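Local structure of type IV pilus assembly protein PilF (2HO1) at residues A[77-82]-A[92-97]; A[69-74]-A[99-104]. The protein serves as an outer-membrane lipoprotein needed for type IV pilus function, interacting with PilQ and enabling its localization and assembly into dodecameric secretins. All blocks are in the same frame, centred on the assembly; numbering follows the deposited sequence.

From the N terminus, the chain opens contact 2 at residues 69-74, where helix 71-83 begins, and reaches the first half of contact 1 at 77-82 on the same helix. It then reverses direction, and helix 87-100 returns alongside, so that 92-97 closes contact 1 across nine intervening residues, most of them helical. Just beyond it, 99-104 closes contact 2, a wider chain loop with 24 residues between its segments, in which contact 1 is nested. The pair thus illustrates how an antiparallel helix hairpin of the TPR superhelix is joined both in its buried middle and at its open end. H74 of 69-74 links the two levels, packing on A97 and reaching E93.

Contact 1: residues A[77-82]-A[92-97]; sequences LAVVFQ and EEYRKA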
# COMPACT_ATOMS: atom_id res chain seq x y z
N LEU A 77 16.35 3.37 19.86
CA LEU A 77 17.19 2.26 20.33
C LEU A 77 17.31 1.24 19.19
O LEU A 77 18.37 0.67 18.98
CB LEU A 77 16.57 1.64 21.58
CG LEU A 77 17.41 0.69 22.45
CD1 LEU A 77 18.75 1.35 22.86
CD2 LEU A 77 16.58 0.35 23.69
N ALA A 78 16.22 1.03 18.44
CA ALA A 78 16.22 0.14 17.29
C ALA A 78 17.28 0.49 16.26
O ALA A 78 17.93 -0.40 15.72
CB ALA A 78 14.84 0.10 16.65
N VAL A 79 17.48 1.78 15.98
CA VAL A 79 18.50 2.12 15.01
C VAL A 79 19.88 2.04 15.66
O VAL A 79 20.89 1.88 14.96
CB VAL A 79 18.28 3.53 14.39
CG1 VAL A 79 16.82 3.70 13.98
CG2 VAL A 79 18.73 4.58 15.36
N VAL A 80 19.94 2.14 16.99
CA VAL A 80 21.24 2.02 17.66
C VAL A 80 21.68 0.58 17.36
O VAL A 80 22.75 0.37 16.84
CB VAL A 80 21.18 2.20 19.20
CG1 VAL A 80 22.51 1.70 19.82
CG2 VAL A 80 20.97 3.69 19.58
N PHE A 81 20.83 -0.39 17.67
CA PHE A 81 21.13 -1.80 17.43
C PHE A 81 21.37 -2.14 15.96
O PHE A 81 22.26 -2.92 15.62
CB PHE A 81 20.01 -2.69 17.97
CG PHE A 81 19.93 -2.72 19.47
CD1 PHE A 81 21.06 -2.91 20.24
CD2 PHE A 81 18.71 -2.58 20.11
CE1 PHE A 81 20.99 -2.94 21.61
CE2 PHE A 81 18.63 -2.62 21.49
CZ PHE A 81 19.77 -2.79 22.24
N GLN A 82 20.54 -1.57 15.09
CA GLN A 82 20.63 -1.79 13.65
C GLN A 82 22.00 -1.32 13.21
O GLN A 82 22.67 -1.98 12.42
CB GLN A 82 19.53 -0.99 12.95
CG GLN A 82 19.66 -0.80 11.45
CD GLN A 82 18.44 -0.04 10.88
OE1 GLN A 82 17.61 0.49 11.64
NE2 GLN A 82 18.33 0.01 9.56
N GLU A 92 13.44 -6.52 17.63
CA GLU A 92 12.62 -6.49 18.83
C GLU A 92 12.25 -5.04 19.24
O GLU A 92 11.14 -4.78 19.76
CB GLU A 92 13.37 -7.14 19.98
CG GLU A 92 12.61 -7.17 21.29
CD GLU A 92 13.41 -7.88 22.36
OE1 GLU A 92 14.21 -7.23 23.05
OE2 GLU A 92 13.26 -9.10 22.48
N GLU A 93 13.17 -4.11 19.06
CA GLU A 93 12.89 -2.73 19.43
C GLU A 93 11.94 -2.08 18.41
O GLU A 93 11.10 -1.28 18.79
CB GLU A 93 14.18 -1.93 19.54
CG GLU A 93 14.96 -2.20 20.84
CD GLU A 93 14.13 -1.95 22.10
OE1 GLU A 93 13.46 -0.90 22.20
OE2 GLU A 93 14.16 -2.81 23.01
N TYR A 94 12.11 -2.40 17.13
CA TYR A 94 11.20 -1.91 16.11
C TYR A 94 9.78 -2.39 16.40
O TYR A 94 8.83 -1.63 16.27
CB TYR A 94 11.65 -2.34 14.72
CG TYR A 94 12.58 -1.37 14.04
CD1 TYR A 94 12.26 -0.02 13.94
CD2 TYR A 94 13.78 -1.79 13.49
CE1 TYR A 94 13.11 0.87 13.32
CE2 TYR A 94 14.63 -0.91 12.86
CZ TYR A 94 14.29 0.43 12.78
OH TYR A 94 15.14 1.31 12.16
N ARG A 95 9.64 -3.64 16.82
CA ARG A 95 8.32 -4.17 17.13
C ARG A 95 7.73 -3.54 18.38
O ARG A 95 6.53 -3.31 18.44
CB ARG A 95 8.35 -5.69 17.26
CG ARG A 95 8.59 -6.39 15.95
CD ARG A 95 8.43 -7.87 16.17
NE ARG A 95 9.00 -8.72 15.14
CZ ARG A 95 8.45 -8.95 13.94
NH1 ARG A 95 7.31 -8.37 13.58
NH2 ARG A 95 9.04 -9.82 13.11
N LYS A 96 8.56 -3.26 19.39
CA LYS A 96 8.04 -2.64 20.60
C LYS A 96 7.58 -1.22 20.29
O LYS A 96 6.60 -0.75 20.84
CB LYS A 96 9.09 -2.60 21.73
CG LYS A 96 9.44 -3.98 22.31
CD LYS A 96 10.40 -3.85 23.48
CE LYS A 96 10.72 -5.20 24.10
NZ LYS A 96 11.65 -5.01 25.25
N ALA A 97 8.30 -0.54 19.41
CA ALA A 97 7.97 0.82 19.01
C ALA A 97 6.59 0.83 18.31
O ALA A 97 5.77 1.70 18.57
CB ALA A 97 9.04 1.34 18.09
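E93 meets A78 where the two helix backbones come nearest, its CB lying 3.6 Å from A78 CB. The short segment axes approach to 8.5 Å and run antiparallel, the helical hairpin expected in a TPR protein. Beyond CB, the glutamate divides its length between two hydrophobic neighbours. Its CG reaches the edge of the F81 ring, 3.8 Å from CE2, and a bend in the chain (chi2 -56°) then carries the carboxylate obliquely across the L77 side chain, with OE1 3.7 Å from L77 CD2. The carboxylate nevertheless has a polar partner: its OE1 is hydrogen-bonded to H74 ND1.

Next in sequence, Y94 lays its ring beneath A78: the methyl CB sits 3.6 Å from the ring centroid and only 5° off the normal, a nearly ideal CH-pi contact. Y94 OH then donates to Q82 OE1 at 2.7 Å, in the carbonyl plane with a C=O...O angle of 151°. The other end of that amide, NE2, is hydrogen-bonded to E117, which fixes its rotation. The hairpin is flanked by helix 57-66, touched by L77 and F81, and by helix 105-117, where the Y94 ring meets Y111.

Contact 2: residues A[69-74]-A[99-104]; sequences SSADAH and ASDSRN
The open end of an antiparallel helix hairpin in the TPR superhelix is bridged here: A71, in the first turn of helix 71-83, faces S100 and D101, where helix 87-100 ends and the chain enters a type I turn, D101 to N104, leading into helix 105-117. The segment 99-104 thereby probably passes from the second TPR into the third. One direct bond spans the contact. S100 turns its hydroxyl anti to its carbonyl carbon (chi1 -56°), and OG donates to S69 O at 2.8 Å, in the carbonyl plane and at a C=O...O angle of 150°. Beside that bond, the methyl of A71 touches both S100 and D101, its CB 3.9 Å from S100 CB and 3.6 Å from D101 OD1.

Water adds further links. One molecule donates to D72 OD1 at 2.9 Å and accepts from N104 ND2 at 2.9 Å, bridging two side chains that do not bond directly; a second joins D72 OD1 and D101 OD2 only weakly. Both helix starts are capped: S70 OG accepts from A73 N at 3.1 Å, while N104 OD1 accepts from V107 N. At the turn, R103 forms a salt bridge with E162 of the second subunit. The same ND2 of N104 also donates at 3.3 Å to D101 OD2, which it meets from above, 35° out of the carboxylate plane.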
# COMPACT_ATOMS: atom_id res chain seq x y z
N SER A 69 6.87 2.47 27.45
CA SER A 69 6.25 2.20 26.17
C SER A 69 6.48 3.29 25.12
O SER A 69 5.87 3.28 24.05
CB SER A 69 4.76 1.94 26.37
OG SER A 69 4.07 3.14 26.67
N SER A 70 7.36 4.24 25.40
CA SER A 70 7.65 5.30 24.43
C SER A 70 8.05 4.73 23.06
O SER A 70 9.09 4.07 22.92
CB SER A 70 8.77 6.21 24.94
OG SER A 70 9.25 7.03 23.88
N ALA A 71 7.23 5.01 22.04
CA ALA A 71 7.50 4.51 20.70
C ALA A 71 8.75 5.14 20.11
O ALA A 71 9.53 4.47 19.41
CB ALA A 71 6.30 4.76 19.78
N ASP A 72 8.96 6.42 20.39
CA ASP A 72 10.12 7.09 19.84
C ASP A 72 11.42 6.60 20.51
O ASP A 72 12.47 6.60 19.87
CB ASP A 72 10.01 8.61 20.00
CG ASP A 72 9.07 9.26 18.97
OD1 ASP A 72 8.48 8.57 18.11
OD2 ASP A 72 8.93 10.49 19.03
N ALA A 73 11.36 6.21 21.78
CA ALA A 73 12.57 5.74 22.46
C ALA A 73 12.92 4.33 21.97
O ALA A 73 14.09 4.01 21.72
CB ALA A 73 12.39 5.76 23.96
N HIS A 74 11.90 3.49 21.84
CA HIS A 74 12.16 2.15 21.30
C HIS A 74 12.71 2.27 19.88
O HIS A 74 13.70 1.62 19.51
CB HIS A 74 10.88 1.34 21.30
CG HIS A 74 10.51 0.82 22.64
ND1 HIS A 74 11.34 -0.01 23.37
CD2 HIS A 74 9.41 1.03 23.41
CE1 HIS A 74 10.76 -0.30 24.52
NE2 HIS A 74 9.60 0.32 24.57
N ALA A 99 4.21 -1.45 18.74
CA ALA A 99 3.16 -2.04 19.55
C ALA A 99 2.35 -0.86 20.03
O ALA A 99 1.12 -0.88 20.02
CB ALA A 99 3.76 -2.79 20.74
N SER A 100 3.06 0.19 20.43
CA SER A 100 2.44 1.41 20.90
C SER A 100 1.47 1.94 19.84
O SER A 100 0.25 1.95 20.05
CB SER A 100 3.54 2.44 21.20
OG SER A 100 4.47 1.89 22.13
N ASP A 101 2.01 2.38 18.71
CA ASP A 101 1.19 2.85 17.60
C ASP A 101 1.62 2.11 16.34
O ASP A 101 2.59 2.47 15.71
CB ASP A 101 1.34 4.38 17.41
CG ASP A 101 2.80 4.83 17.37
OD1 ASP A 101 3.71 3.96 17.38
OD2 ASP A 101 3.02 6.07 17.33
N SER A 102 0.88 1.06 16.00
CA SER A 102 1.16 0.24 14.82
C SER A 102 1.11 0.97 13.47
O SER A 102 1.54 0.41 12.46
CB SER A 102 0.17 -0.92 14.76
OG SER A 102 -1.15 -0.42 14.60
N ARG A 103 0.59 2.20 13.46
CA ARG A 103 0.47 2.96 12.20
C ARG A 103 1.36 4.20 12.03
O ARG A 103 1.13 5.00 11.11
CB ARG A 103 -1.00 3.30 11.93
CG ARG A 103 -1.83 2.02 11.72
CD ARG A 103 -3.25 2.25 11.16
NE ARG A 103 -4.11 3.00 12.06
CZ ARG A 103 -4.39 4.29 11.93
NH1 ARG A 103 -3.87 4.99 10.92
NH2 ARG A 103 -5.20 4.89 12.81
N ASN A 104 2.37 4.32 12.89
CA ASN A 104 3.36 5.39 12.88
C ASN A 104 4.22 5.26 11.62
O ASN A 104 5.12 4.42 11.55
CB ASN A 104 4.26 5.25 14.12
CG ASN A 104 5.30 6.33 14.20
OD1 ASN A 104 5.92 6.69 13.22
ND2 ASN A 104 5.52 6.83 15.39
O HOH W 1 7.34 9.06 15.51
O HOH W 2 5.04 8.56 18.64